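Local coordinates for protein aldose 1-epimerase (Caenorhabditis elegans, PDB 1LUR) that probably interconverts the alpha and beta anomers of aldose sugars, as an aldose 1-epimerase (mutarotase) of the galactose mutarotase family, at residues 47-51 with 173-179; 136-141 with 163-169; 190-196 with 239-244. All coordinates share one frame; numbering follows the deposited sequence.

Interaction 1 of 3, residues 47-51 with 173-179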
ATOM      1  N   GLN A  47     -12.152  16.726   3.200  1.00 49.53           N
ATOM      2  CA  GLN A  47     -10.703  16.668   3.201  1.00 48.58           C
ATOM      3  C   GLN A  47     -10.250  15.471   2.382  1.00 47.19           C
ATOM      4  O   GLN A  47     -10.799  14.373   2.518  1.00 45.97           O
ATOM      5  CB  GLN A  47     -10.172  16.531   4.626  1.00 50.41           C
ATOM      6  CG  GLN A  47      -8.659  16.510   4.695  1.00 53.32           C
ATOM      7  CD  GLN A  47      -8.050  17.801   4.190  1.00 54.90           C
ATOM      8  OE1 GLN A  47      -8.218  18.857   4.803  1.00 56.47           O
ATOM      9  NE2 GLN A  47      -7.346  17.729   3.063  1.00 55.04           N
ATOM     10  N   ASP A  48      -9.269  15.693   1.515  1.00 45.25           N
ATOM     11  CA  ASP A  48      -8.743  14.620   0.682  1.00 43.56           C
ATOM     12  C   ASP A  48      -7.713  13.975   1.599  1.00 42.69           C
ATOM     13  O   ASP A  48      -6.732  14.614   1.984  1.00 41.27           O
ATOM     14  CB  ASP A  48      -8.063  15.185  -0.565  1.00 44.58           C
ATOM     15  CG  ASP A  48      -7.817  14.123  -1.625  1.00 45.71           C
ATOM     16  OD1 ASP A  48      -7.458  12.982  -1.255  1.00 45.03           O
ATOM     17  OD2 ASP A  48      -7.976  14.433  -2.826  1.00 43.71           O
ATOM     18  N   LEU A  49      -7.939  12.716   1.950  1.00 40.73           N
ATOM     19  CA  LEU A  49      -7.039  11.993   2.833  1.00 39.49           C
ATOM     20  C   LEU A  49      -5.774  11.390   2.220  1.00 38.56           C
ATOM     21  O   LEU A  49      -4.898  10.937   2.953  1.00 37.65           O
ATOM     22  CB  LEU A  49      -7.829  10.902   3.559  1.00 38.95           C
ATOM     23  CG  LEU A  49      -9.126  11.380   4.223  1.00 39.43           C
ATOM     24  CD1 LEU A  49      -9.844  10.194   4.846  1.00 39.21           C
ATOM     25  CD2 LEU A  49      -8.810  12.433   5.282  1.00 39.04           C
ATOM     26  N   VAL A  50      -5.666  11.380   0.897  1.00 38.93           N
ATOM     27  CA  VAL A  50      -4.475  10.816   0.260  1.00 38.73           C
ATOM     28  C   VAL A  50      -3.772  11.803  -0.669  1.00 39.82           C
ATOM     29  O   VAL A  50      -4.411  12.644  -1.309  1.00 39.62           O
ATOM     30  CB  VAL A  50      -4.814   9.545  -0.560  1.00 36.69           C
ATOM     31  CG1 VAL A  50      -5.497   8.523   0.333  1.00 36.63           C
ATOM     32  CG2 VAL A  50      -5.698   9.899  -1.747  1.00 35.56           C
ATOM     33  N   LEU A  51      -2.449  11.699  -0.737  1.00 41.12           N
ATOM     34  CA  LEU A  51      -1.671  12.585  -1.595  1.00 42.55           C
ATOM     35  C   LEU A  51      -1.966  12.204  -3.035  1.00 44.17           C
ATOM     36  O   LEU A  51      -2.647  11.210  -3.289  1.00 44.09           O
ATOM     37  CB  LEU A  51      -0.177  12.438  -1.302  1.00 42.44           C
ATOM     38  CG  LEU A  51       0.221  12.728   0.147  1.00 42.90           C
ATOM     39  CD1 LEU A  51       1.726  12.588   0.309  1.00 42.78           C
ATOM     40  CD2 LEU A  51      -0.232  14.132   0.535  1.00 41.98           C
ATOM     41  N   ALA A 173      -1.043   3.976  -1.118  1.00 28.88           N
ATOM     42  CA  ALA A 173      -1.596   5.307  -0.872  1.00 29.53           C
ATOM     43  C   ALA A 173      -0.894   5.975   0.309  1.00 30.27           C
ATOM     44  O   ALA A 173      -0.637   5.339   1.329  1.00 30.39           O
ATOM     45  CB  ALA A 173      -3.092   5.209  -0.599  1.00 29.78           C
ATOM     46  N   TYR A 174      -0.568   7.255   0.147  1.00 31.98           N
ATOM     47  CA  TYR A 174       0.099   8.041   1.185  1.00 32.21           C
ATOM     48  C   TYR A 174      -1.026   8.789   1.900  1.00 31.14           C
ATOM     49  O   TYR A 174      -1.762   9.547   1.266  1.00 30.83           O
ATOM     50  CB  TYR A 174       1.058   9.064   0.570  1.00 34.78           C
ATOM     51  CG  TYR A 174       2.348   8.509  -0.004  1.00 37.31           C
ATOM     52  CD1 TYR A 174       2.352   7.719  -1.157  1.00 38.26           C
ATOM     53  CD2 TYR A 174       3.576   8.831   0.574  1.00 38.78           C
ATOM     54  CE1 TYR A 174       3.553   7.273  -1.721  1.00 39.01           C
ATOM     55  CE2 TYR A 174       4.776   8.391   0.021  1.00 39.37           C
ATOM     56  CZ  TYR A 174       4.761   7.616  -1.123  1.00 39.52           C
ATOM     57  OH  TYR A 174       5.958   7.191  -1.659  1.00 41.36           O
ATOM     58  N   TRP A 175      -1.148   8.592   3.210  1.00 31.36           N
ATOM     59  CA  TRP A 175      -2.199   9.252   3.974  1.00 32.50           C
ATOM     60  C   TRP A 175      -1.820  10.468   4.815  1.00 34.19           C
ATOM     61  O   TRP A 175      -0.773  10.506   5.457  1.00 35.37           O
ATOM     62  CB  TRP A 175      -2.896   8.230   4.874  1.00 31.98           C
ATOM     63  CG  TRP A 175      -3.414   7.038   4.140  1.00 33.29           C
ATOM     64  CD1 TRP A 175      -2.723   5.900   3.834  1.00 32.96           C
ATOM     65  CD2 TRP A 175      -4.729   6.869   3.593  1.00 32.03           C
ATOM     66  NE1 TRP A 175      -3.526   5.032   3.132  1.00 32.27           N
ATOM     67  CE2 TRP A 175      -4.761   5.602   2.969  1.00 33.03           C
ATOM     68  CE3 TRP A 175      -5.882   7.666   3.567  1.00 31.74           C
ATOM     69  CZ2 TRP A 175      -5.905   5.111   2.327  1.00 31.51           C
ATOM     70  CZ3 TRP A 175      -7.017   7.177   2.929  1.00 31.04           C
ATOM     71  CH2 TRP A 175      -7.017   5.912   2.318  1.00 31.68           C
ATOM     72  N   ASN A 176      -2.712  11.452   4.796  1.00 37.01           N
ATOM     73  CA  ASN A 176      -2.579  12.711   5.524  1.00 39.50           C
ATOM     74  C   ASN A 176      -4.040  13.104   5.723  1.00 39.97           C
ATOM     75  O   ASN A 176      -4.732  13.453   4.768  1.00 39.50           O
ATOM     76  CB  ASN A 176      -1.854  13.764   4.681  1.00 42.05           C
ATOM     77  CG  ASN A 176      -1.717  15.089   5.404  1.00 45.72           C
ATOM     78  OD1 ASN A 176      -2.713  15.701   5.794  1.00 47.07           O
ATOM     79  ND2 ASN A 176      -0.482  15.539   5.592  1.00 47.27           N
ATOM     80  N   LEU A 177      -4.503  13.037   6.965  1.00 42.19           N
ATOM     81  CA  LEU A 177      -5.884  13.362   7.298  1.00 43.29           C
ATOM     82  C   LEU A 177      -6.298  14.813   7.558  1.00 44.98           C
ATOM     83  O   LEU A 177      -7.493  15.090   7.653  1.00 45.34           O
ATOM     84  CB  LEU A 177      -6.305  12.508   8.497  1.00 41.90           C
ATOM     85  CG  LEU A 177      -5.832  11.048   8.458  1.00 42.02           C
ATOM     86  CD1 LEU A 177      -6.321  10.310   9.700  1.00 42.87           C
ATOM     87  CD2 LEU A 177      -6.349  10.371   7.196  1.00 41.29           C
ATOM     88  N   ASP A 178      -5.351  15.743   7.665  1.00 46.42           N
ATOM     89  CA  ASP A 178      -5.738  17.135   7.923  1.00 47.79           C
ATOM     90  C   ASP A 178      -5.071  18.208   7.071  1.00 49.06           C
ATOM     91  O   ASP A 178      -5.337  19.400   7.251  1.00 50.47           O
ATOM     92  CB  ASP A 178      -5.523  17.474   9.401  1.00 46.38           C
ATOM     93  CG  ASP A 178      -4.092  17.254   9.848  1.00 45.82           C
ATOM     94  OD1 ASP A 178      -3.169  17.634   9.099  1.00 46.69           O
ATOM     95  OD2 ASP A 178      -3.887  16.711  10.952  1.00 44.57           O
ATOM     96  N   GLY A 179      -4.204  17.800   6.156  1.00 49.45           N
ATOM     97  CA  GLY A 179      -3.536  18.768   5.308  1.00 50.09           C
ATOM     98  C   GLY A 179      -2.281  19.384   5.893  1.00 50.46           C
ATOM     99  O   GLY A 179      -1.636  20.202   5.237  1.00 50.29           O
TER
HETATM  100  O   HOH W   1      -1.512   8.379  -1.964  1.00 37.25           O
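Val50 lays its CG1 methyl over one face of the Trp175 indole, 3.4 Å from the centroid of the six-membered ring and 17° off its normal, a close CH-pi contact. With Val50 CG1 anti to the carbonyl carbon (chi1 -56°), the methyl is directed onto the benzo part of the indole; the two side chains run side by side in the same direction. Leu49 CB adds to this packing at the rim of the ring, 3.8 Å from Trp175 CE3, while Leu49 CD2 meets Leu177 CD2. The backbones are pinned on both sides of the single Val50-Trp175 bridge: Asn176 N donates to Leu49 O (2.9 Å, nearly straight) and Leu51 N to Tyr174 O (3.0 Å). Beyond the second bond, Leu51 CD1 rests on Tyr174 CB. The turn at 48-50 is an Asx turn, Asp48 OD1 accepting from Val50 N while also receiving Leu37 N.

Toward Gln47 and Gly179 the contact opens to solvent and thins out. Gln47 lies along the other segment by its aliphatic part, its CG 3.5 Å from Leu177 O, while NE2 makes a weak bond back to Asp48 O. Here Asn176 OD1 accepts Gly179 N at 2.6 Å, its ND2 reaches Ser180 O and Lys298 O, and Asp178 OD2 is bonded to Ser260 OG.

The bridge joins the loop just after strand 46-48, an outermost strand of a four-stranded sheet, to strand 170-175, which pairs onward with strand 300-305. Strand 33-40 pairs with the 47-49 end, and Trp175 touches its Leu37 as well as Phe258 and Leu267 of strands 256-259 and 265-271.

Interaction 2 of 3, residues 136-141 with 163-169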
ATOM      1  N   PRO A 136       9.189 -14.763 -12.060  1.00 24.04           N
ATOM      2  CA  PRO A 136       8.702 -16.063 -12.543  1.00 23.01           C
ATOM      3  C   PRO A 136       7.221 -16.176 -12.862  1.00 25.02           C
ATOM      4  O   PRO A 136       6.394 -15.472 -12.286  1.00 23.60           O
ATOM      5  CB  PRO A 136       9.127 -17.025 -11.435  1.00 25.32           C
ATOM      6  CG  PRO A 136       9.059 -16.163 -10.200  1.00 24.35           C
ATOM      7  CD  PRO A 136       9.681 -14.861 -10.674  1.00 23.21           C
ATOM      8  N   GLY A 137       6.910 -17.060 -13.810  1.00 23.83           N
ATOM      9  CA  GLY A 137       5.539 -17.299 -14.225  1.00 26.09           C
ATOM     10  C   GLY A 137       4.698 -16.133 -14.699  1.00 26.67           C
ATOM     11  O   GLY A 137       5.206 -15.134 -15.197  1.00 26.41           O
ATOM     12  N   ASP A 138       3.386 -16.277 -14.547  1.00 27.88           N
ATOM     13  CA  ASP A 138       2.457 -15.236 -14.964  1.00 29.44           C
ATOM     14  C   ASP A 138       1.315 -15.109 -13.966  1.00 28.71           C
ATOM     15  O   ASP A 138       1.279 -15.806 -12.952  1.00 27.19           O
ATOM     16  CB  ASP A 138       1.891 -15.571 -16.344  1.00 29.95           C
ATOM     17  CG  ASP A 138       1.251 -16.946 -16.387  1.00 32.90           C
ATOM     18  OD1 ASP A 138       0.489 -17.274 -15.453  1.00 32.81           O
ATOM     19  OD2 ASP A 138       1.500 -17.700 -17.351  1.00 35.51           O
ATOM     20  N   ALA A 139       0.379 -14.216 -14.266  1.00 28.64           N
ATOM     21  CA  ALA A 139      -0.758 -14.014 -13.389  1.00 27.54           C
ATOM     22  C   ALA A 139      -1.754 -13.040 -13.978  1.00 28.30           C
ATOM     23  O   ALA A 139      -1.388 -12.113 -14.704  1.00 27.72           O
ATOM     24  CB  ALA A 139      -0.290 -13.502 -12.030  1.00 28.66           C
ATOM     25  N   LYS A 140      -3.021 -13.282 -13.677  1.00 26.42           N
ATOM     26  CA  LYS A 140      -4.104 -12.437 -14.141  1.00 27.74           C
ATOM     27  C   LYS A 140      -4.528 -11.821 -12.814  1.00 27.12           C
ATOM     28  O   LYS A 140      -5.008 -12.528 -11.930  1.00 25.87           O
ATOM     29  CB  LYS A 140      -5.244 -13.265 -14.735  1.00 28.73           C
ATOM     30  CG  LYS A 140      -6.410 -12.401 -15.196  1.00 33.99           C
ATOM     31  CD  LYS A 140      -7.559 -13.228 -15.737  1.00 37.34           C
ATOM     32  CE  LYS A 140      -8.770 -12.344 -15.995  1.00 39.53           C
ATOM     33  NZ  LYS A 140      -9.240 -11.682 -14.746  1.00 39.91           N
ATOM     34  N   ILE A 141      -4.320 -10.520 -12.670  1.00 26.72           N
ATOM     35  CA  ILE A 141      -4.670  -9.830 -11.443  1.00 27.93           C
ATOM     36  C   ILE A 141      -5.878  -8.916 -11.563  1.00 29.86           C
ATOM     37  O   ILE A 141      -6.001  -8.156 -12.523  1.00 30.47           O
ATOM     38  CB  ILE A 141      -3.473  -8.981 -10.924  1.00 26.42           C
ATOM     39  CG1 ILE A 141      -2.241  -9.868 -10.725  1.00 27.69           C
ATOM     40  CG2 ILE A 141      -3.812  -8.336  -9.590  1.00 23.57           C
ATOM     41  CD1 ILE A 141      -1.272  -9.839 -11.882  1.00 26.74           C
ATOM     42  N   THR A 163       1.007 -20.297 -15.022  1.00 33.51           N
ATOM     43  CA  THR A 163       2.368 -20.730 -14.737  1.00 32.58           C
ATOM     44  C   THR A 163       2.734 -20.287 -13.316  1.00 31.02           C
ATOM     45  O   THR A 163       2.440 -19.157 -12.922  1.00 29.42           O
ATOM     46  CB  THR A 163       3.344 -20.094 -15.740  1.00 32.51           C
ATOM     47  OG1 THR A 163       2.830 -20.268 -17.067  1.00 36.06           O
ATOM     48  CG2 THR A 163       4.717 -20.747 -15.648  1.00 33.15           C
ATOM     49  N   PRO A 164       3.376 -21.177 -12.535  1.00 29.16           N
ATOM     50  CA  PRO A 164       3.798 -20.927 -11.151  1.00 27.32           C
ATOM     51  C   PRO A 164       4.722 -19.725 -11.019  1.00 25.85           C
ATOM     52  O   PRO A 164       5.634 -19.546 -11.819  1.00 24.04           O
ATOM     53  CB  PRO A 164       4.523 -22.214 -10.762  1.00 28.49           C
ATOM     54  CG  PRO A 164       3.972 -23.239 -11.685  1.00 31.32           C
ATOM     55  CD  PRO A 164       3.829 -22.504 -12.981  1.00 30.85           C
ATOM     56  N   GLY A 165       4.499 -18.916  -9.990  1.00 25.07           N
ATOM     57  CA  GLY A 165       5.334 -17.748  -9.790  1.00 24.26           C
ATOM     58  C   GLY A 165       5.128 -17.153  -8.411  1.00 22.32           C
ATOM     59  O   GLY A 165       4.641 -17.823  -7.504  1.00 22.14           O
ATOM     60  N   LEU A 166       5.496 -15.890  -8.262  1.00 19.78           N
ATOM     61  CA  LEU A 166       5.352 -15.200  -6.988  1.00 19.11           C
ATOM     62  C   LEU A 166       4.408 -14.012  -7.144  1.00 17.42           C
ATOM     63  O   LEU A 166       4.385 -13.369  -8.188  1.00 20.37           O
ATOM     64  CB  LEU A 166       6.726 -14.703  -6.508  1.00 18.92           C
ATOM     65  CG  LEU A 166       7.845 -15.728  -6.278  1.00 21.76           C
ATOM     66  CD1 LEU A 166       9.193 -15.032  -6.219  1.00 22.18           C
ATOM     67  CD2 LEU A 166       7.582 -16.499  -4.984  1.00 21.81           C
ATOM     68  N   LEU A 167       3.606 -13.742  -6.118  1.00 21.36           N
ATOM     69  CA  LEU A 167       2.681 -12.615  -6.159  1.00 20.09           C
ATOM     70  C   LEU A 167       2.420 -12.127  -4.737  1.00 21.59           C
ATOM     71  O   LEU A 167       1.897 -12.858  -3.882  1.00 21.10           O
ATOM     72  CB  LEU A 167       1.352 -12.973  -6.842  1.00 20.59           C
ATOM     73  CG  LEU A 167       0.515 -11.733  -7.213  1.00 22.13           C
ATOM     74  CD1 LEU A 167       1.115 -11.053  -8.436  1.00 20.02           C
ATOM     75  CD2 LEU A 167      -0.925 -12.125  -7.499  1.00 22.45           C
ATOM     76  N   ALA A 168       2.810 -10.888  -4.482  1.00 19.82           N
ATOM     77  CA  ALA A 168       2.625 -10.281  -3.169  1.00 20.88           C
ATOM     78  C   ALA A 168       2.340  -8.821  -3.457  1.00 21.36           C
ATOM     79  O   ALA A 168       3.252  -8.040  -3.742  1.00 21.81           O
ATOM     80  CB  ALA A 168       3.887 -10.445  -2.338  1.00 18.76           C
ATOM     81  N   LEU A 169       1.064  -8.456  -3.400  1.00 21.14           N
ATOM     82  CA  LEU A 169       0.664  -7.085  -3.675  1.00 20.40           C
ATOM     83  C   LEU A 169       0.425  -6.222  -2.449  1.00 20.95           C
ATOM     84  O   LEU A 169       0.498  -6.682  -1.310  1.00 20.60           O
ATOM     85  CB  LEU A 169      -0.634  -7.095  -4.487  1.00 20.28           C
ATOM     86  CG  LEU A 169      -0.784  -8.142  -5.595  1.00 22.78           C
ATOM     87  CD1 LEU A 169      -2.224  -8.140  -6.106  1.00 23.54           C
ATOM     88  CD2 LEU A 169       0.193  -7.839  -6.724  1.00 24.38           C
TER
HETATM   89  O   HOH W   2       6.517 -13.962  -9.963  1.00 21.65           O
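Asp138 and Thr163 cross at about a right angle and tie together the open end of a beta hairpin, strands 138-147 and 152-160 of the large antiparallel sheet of the mutarotase beta-sandwich. The carboxylate takes two donors from the one residue: Thr163 N reaches OD1 on its syn side, though well out of the carboxylate plane, at 3.1 Å, and Thr163 OG1 comes down on OD2 from above that plane at 2.9 Å. Asp138 chi1 of 55° sets CG between its backbone N and carbonyl carbon, which swings the carboxylate across to the loop; there OD1 also accepts Asp162 N. Replacing Asp138 by an alanine would probably leave the Thr163 hydroxyl and two loop amides without their acceptor and let the chain after the hairpin shift.

Next to this grip the backbones almost touch. Gly137, at a positive phi of 56°, brings its CA within 3.3 Å of Pro164 O, and opposite it Gly165 likewise has no side chain to hold the chains apart.

Farther along, the packing becomes apolar as the segments diverge. Ile141 CG1 and Leu167 CD2 belong to side chains that slide past each other in opposite directions, whereas Ile141 CG2 lies 3.8 Å from Leu169 CD1. On the other flank Pro136 CG packs against Leu166 CG, with Phe84 of strand 81-84 touching both residues. Between them, one water donates to Pro136 O and accepts from Leu166 N, each at 2.8 Å.

Interaction 3 of 3, residues 190-196 with 239-244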
HETATM    1  N   MSE A 190      -1.160   0.569  16.705  1.00 46.54           N
HETATM    2  CA  MSE A 190      -1.136  -0.702  15.992  1.00 45.91           C
HETATM    3  C   MSE A 190      -0.982  -1.925  16.870  1.00 45.19           C
HETATM    4  O   MSE A 190      -0.264  -1.909  17.870  1.00 47.21           O
HETATM    5  CB  MSE A 190       0.012  -0.713  14.985  1.00 45.96           C
HETATM    6  CG  MSE A 190      -0.385  -0.487  13.548  1.00 47.90           C
HETATM    7 SE   MSE A 190       0.980  -1.219  12.380  1.00 48.08          SE
HETATM    8  CE  MSE A 190       0.295  -3.017  12.203  1.00 45.06           C
ATOM      9  N   GLU A 191      -1.652  -3.000  16.479  1.00 44.07           N
ATOM     10  CA  GLU A 191      -1.578  -4.240  17.224  1.00 43.80           C
ATOM     11  C   GLU A 191      -0.398  -4.993  16.608  1.00 42.55           C
ATOM     12  O   GLU A 191      -0.579  -5.967  15.876  1.00 41.35           O
ATOM     13  CB  GLU A 191      -2.863  -5.047  17.049  1.00 46.04           C
ATOM     14  CG  GLU A 191      -4.132  -4.291  17.409  1.00 51.10           C
ATOM     15  CD  GLU A 191      -4.062  -3.655  18.781  1.00 54.31           C
ATOM     16  OE1 GLU A 191      -3.646  -4.349  19.734  1.00 56.20           O
ATOM     17  OE2 GLU A 191      -4.428  -2.464  18.905  1.00 55.98           O
ATOM     18  N   ALA A 192       0.812  -4.518  16.888  1.00 41.37           N
ATOM     19  CA  ALA A 192       2.020  -5.145  16.359  1.00 40.42           C
ATOM     20  C   ALA A 192       3.090  -5.316  17.435  1.00 39.25           C
ATOM     21  O   ALA A 192       3.591  -4.337  17.975  1.00 40.30           O
ATOM     22  CB  ALA A 192       2.568  -4.310  15.211  1.00 39.70           C
ATOM     23  N   ASP A 193       3.441  -6.562  17.731  1.00 39.78           N
ATOM     24  CA  ASP A 193       4.458  -6.843  18.747  1.00 40.20           C
ATOM     25  C   ASP A 193       5.857  -6.944  18.153  1.00 40.99           C
ATOM     26  O   ASP A 193       6.855  -6.795  18.866  1.00 39.18           O
ATOM     27  CB  ASP A 193       4.149  -8.150  19.474  1.00 40.81           C
ATOM     28  CG  ASP A 193       2.870  -8.083  20.270  1.00 42.06           C
ATOM     29  OD1 ASP A 193       2.607  -7.023  20.872  1.00 42.97           O
ATOM     30  OD2 ASP A 193       2.133  -9.093  20.303  1.00 44.17           O
ATOM     31  N   GLU A 194       5.924  -7.198  16.849  1.00 39.31           N
ATOM     32  CA  GLU A 194       7.200  -7.328  16.153  1.00 38.08           C
ATOM     33  C   GLU A 194       7.282  -6.541  14.851  1.00 38.43           C
ATOM     34  O   GLU A 194       6.262  -6.119  14.294  1.00 36.96           O
ATOM     35  CB  GLU A 194       7.456  -8.797  15.833  1.00 38.28           C
ATOM     36  CG  GLU A 194       7.908  -9.632  16.996  1.00 40.15           C
ATOM     37  CD  GLU A 194       7.991 -11.096  16.635  1.00 42.10           C
ATOM     38  OE1 GLU A 194       8.893 -11.783  17.153  1.00 44.10           O
ATOM     39  OE2 GLU A 194       7.147 -11.564  15.839  1.00 44.35           O
ATOM     40  N   PHE A 195       8.508  -6.345  14.371  1.00 36.27           N
ATOM     41  CA  PHE A 195       8.726  -5.624  13.129  1.00 34.31           C
ATOM     42  C   PHE A 195       9.854  -6.302  12.361  1.00 33.44           C
ATOM     43  O   PHE A 195      10.667  -7.023  12.946  1.00 32.67           O
ATOM     44  CB  PHE A 195       9.026  -4.139  13.379  1.00 34.59           C
ATOM     45  CG  PHE A 195      10.401  -3.853  13.922  1.00 35.89           C
ATOM     46  CD1 PHE A 195      11.434  -3.482  13.069  1.00 34.72           C
ATOM     47  CD2 PHE A 195      10.642  -3.879  15.294  1.00 37.48           C
ATOM     48  CE1 PHE A 195      12.691  -3.131  13.572  1.00 37.71           C
ATOM     49  CE2 PHE A 195      11.895  -3.531  15.810  1.00 37.49           C
ATOM     50  CZ  PHE A 195      12.920  -3.154  14.948  1.00 37.30           C
ATOM     51  N   VAL A 196       9.873  -6.092  11.049  1.00 30.73           N
ATOM     52  CA  VAL A 196      10.888  -6.679  10.195  1.00 28.69           C
ATOM     53  C   VAL A 196      12.131  -5.798  10.136  1.00 28.54           C
ATOM     54  O   VAL A 196      12.073  -4.653   9.705  1.00 30.19           O
ATOM     55  CB  VAL A 196      10.330  -6.891   8.765  1.00 29.83           C
ATOM     56  CG1 VAL A 196      11.406  -7.456   7.846  1.00 29.83           C
ATOM     57  CG2 VAL A 196       9.142  -7.827   8.823  1.00 28.80           C
ATOM     58  N   ASN A 239       9.234   0.552   7.591  1.00 39.44           N
ATOM     59  CA  ASN A 239       9.395  -0.855   7.929  1.00 38.47           C
ATOM     60  C   ASN A 239       8.093  -1.629   7.934  1.00 37.04           C
ATOM     61  O   ASN A 239       7.002  -1.058   7.866  1.00 37.92           O
ATOM     62  CB  ASN A 239      10.002  -0.998   9.327  1.00 39.81           C
ATOM     63  CG  ASN A 239      11.281  -0.218   9.493  1.00 40.80           C
ATOM     64  OD1 ASN A 239      12.348  -0.801   9.670  1.00 43.48           O
ATOM     65  ND2 ASN A 239      11.183   1.109   9.440  1.00 41.44           N
ATOM     66  N   ASP A 240       8.242  -2.943   8.051  1.00 34.80           N
ATOM     67  CA  ASP A 240       7.144  -3.891   8.089  1.00 33.41           C
ATOM     68  C   ASP A 240       6.761  -4.106   9.555  1.00 34.67           C
ATOM     69  O   ASP A 240       7.611  -4.473  10.367  1.00 32.79           O
ATOM     70  CB  ASP A 240       7.595  -5.247   7.545  1.00 33.02           C
ATOM     71  CG  ASP A 240       7.615  -5.320   6.033  1.00 31.56           C
ATOM     72  OD1 ASP A 240       7.772  -4.282   5.355  1.00 32.82           O
ATOM     73  OD2 ASP A 240       7.492  -6.454   5.528  1.00 33.19           O
ATOM     74  N   LEU A 241       5.497  -3.879   9.897  1.00 34.73           N
ATOM     75  CA  LEU A 241       5.049  -4.076  11.272  1.00 34.73           C
ATOM     76  C   LEU A 241       4.177  -5.328  11.244  1.00 34.85           C
ATOM     77  O   LEU A 241       3.111  -5.341  10.623  1.00 34.66           O
ATOM     78  CB  LEU A 241       4.262  -2.855  11.769  1.00 35.13           C
ATOM     79  CG  LEU A 241       5.082  -1.733  12.428  1.00 34.93           C
ATOM     80  CD1 LEU A 241       5.566  -2.197  13.789  1.00 36.74           C
ATOM     81  CD2 LEU A 241       6.265  -1.338  11.552  1.00 34.82           C
ATOM     82  N   VAL A 242       4.645  -6.389  11.899  1.00 33.99           N
ATOM     83  CA  VAL A 242       3.912  -7.649  11.940  1.00 34.46           C
ATOM     84  C   VAL A 242       2.676  -7.579  12.822  1.00 36.61           C
ATOM     85  O   VAL A 242       2.765  -7.335  14.025  1.00 34.76           O
ATOM     86  CB  VAL A 242       4.814  -8.805  12.422  1.00 34.10           C
ATOM     87  CG1 VAL A 242       4.063 -10.137  12.320  1.00 32.25           C
ATOM     88  CG2 VAL A 242       6.076  -8.852  11.587  1.00 34.28           C
ATOM     89  N   ILE A 243       1.522  -7.812  12.203  1.00 37.20           N
ATOM     90  CA  ILE A 243       0.244  -7.781  12.895  1.00 38.76           C
ATOM     91  C   ILE A 243       0.059  -8.925  13.883  1.00 40.13           C
ATOM     92  O   ILE A 243       0.222 -10.097  13.535  1.00 39.57           O
ATOM     93  CB  ILE A 243      -0.926  -7.838  11.895  1.00 39.23           C
ATOM     94  CG1 ILE A 243      -0.880  -6.626  10.963  1.00 39.10           C
ATOM     95  CG2 ILE A 243      -2.250  -7.904  12.652  1.00 40.45           C
ATOM     96  CD1 ILE A 243      -1.952  -6.651   9.875  1.00 39.25           C
ATOM     97  N   THR A 244      -0.285  -8.580  15.118  1.00 40.57           N
ATOM     98  CA  THR A 244      -0.501  -9.590  16.142  1.00 44.64           C
ATOM     99  C   THR A 244      -1.901 -10.143  15.904  1.00 47.01           C
ATOM    100  O   THR A 244      -2.896  -9.466  16.166  1.00 48.63           O
ATOM    101  CB  THR A 244      -0.462  -8.991  17.562  1.00 44.05           C
ATOM    102  OG1 THR A 244       0.778  -8.305  17.766  1.00 44.37           O
ATOM    103  CG2 THR A 244      -0.605 -10.095  18.601  1.00 44.45           C
TER
HETATM  104  O   HOH W   3       0.078  -6.071  19.821  1.00 40.27           O
HETATM  105  O   HOH W   4       3.428  -8.697  16.222  1.00 51.24           O
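Val196 N donates to Asp240 O (2.9 Å, 163° at the hydrogen), and Val242 N reaches Glu194 O at a more bent 140°, so the two segments run antiparallel on either side of the non-hydrogen-bonded pair Phe195-Leu241. Leu241 CD1 touches both Phe195 CB, at 4.0 Å, and Ala192 CB, while its CB meets the selenium of Met190, a selenomethionine, at 3.7 Å. The Met190 chain, bent at chi3 (89°), then carries CE to Ile243 CG1. Val196 and Asp240 lie alongside each other, Val196 CG2 only 3.3 Å from Asp240 CB.

At the other end Thr244 N closes the contact with a short, straight bond of 2.7 Å to Glu191 O. The Thr244 hydroxyl sits near both Glu191 O and Asp193 OD2, two weak options for a single proton. Where the chain turns at Asp193, a water fills in for a direct bond, accepting from Asp193 N at 2.6 Å and donating to Val242 O at 2.7 Å.

A second shell positions these groups. Salt bridges to Arg219 and Arg257 hold the carboxylates of Asp193 and Glu191, and Asp240 is fixed by His277 ND1 and Ser308 N. The Phe195 ring meets Phe216 edge-to-face.

The corner at Asp193 takes the chain from strand 187-192 of the large sheet into strand 194-198, which pairs with strand 238-243 in the seven-stranded sheet. Such passage between stacked antiparallel sheets belongs to the beta-sandwich of the galactose mutarotase fold.

All three contacts are largely buried, but each has partly exposed residues. Interaction 1 links the edge of the four-stranded sheet to the seven-stranded one, interaction 2 ties the nine-stranded sheet to the chain leading into short strand 165-166, and interaction 3 pairs neighbours within the seven-stranded sheet, its 190-192 end belonging to the nine-stranded one. Interactions 1 and 2 follow one another in sequence through 163-169 and 173-179, yet lie on opposite sides of the chain's centre, their centres about 31 Å apart. Chemistry varies with place: aromatic and aliphatic packing dominates interaction 1, a carboxylate gripping a loop anchors interaction 2, and antiparallel strand pairing gives way to a hydrated corner in interaction 3.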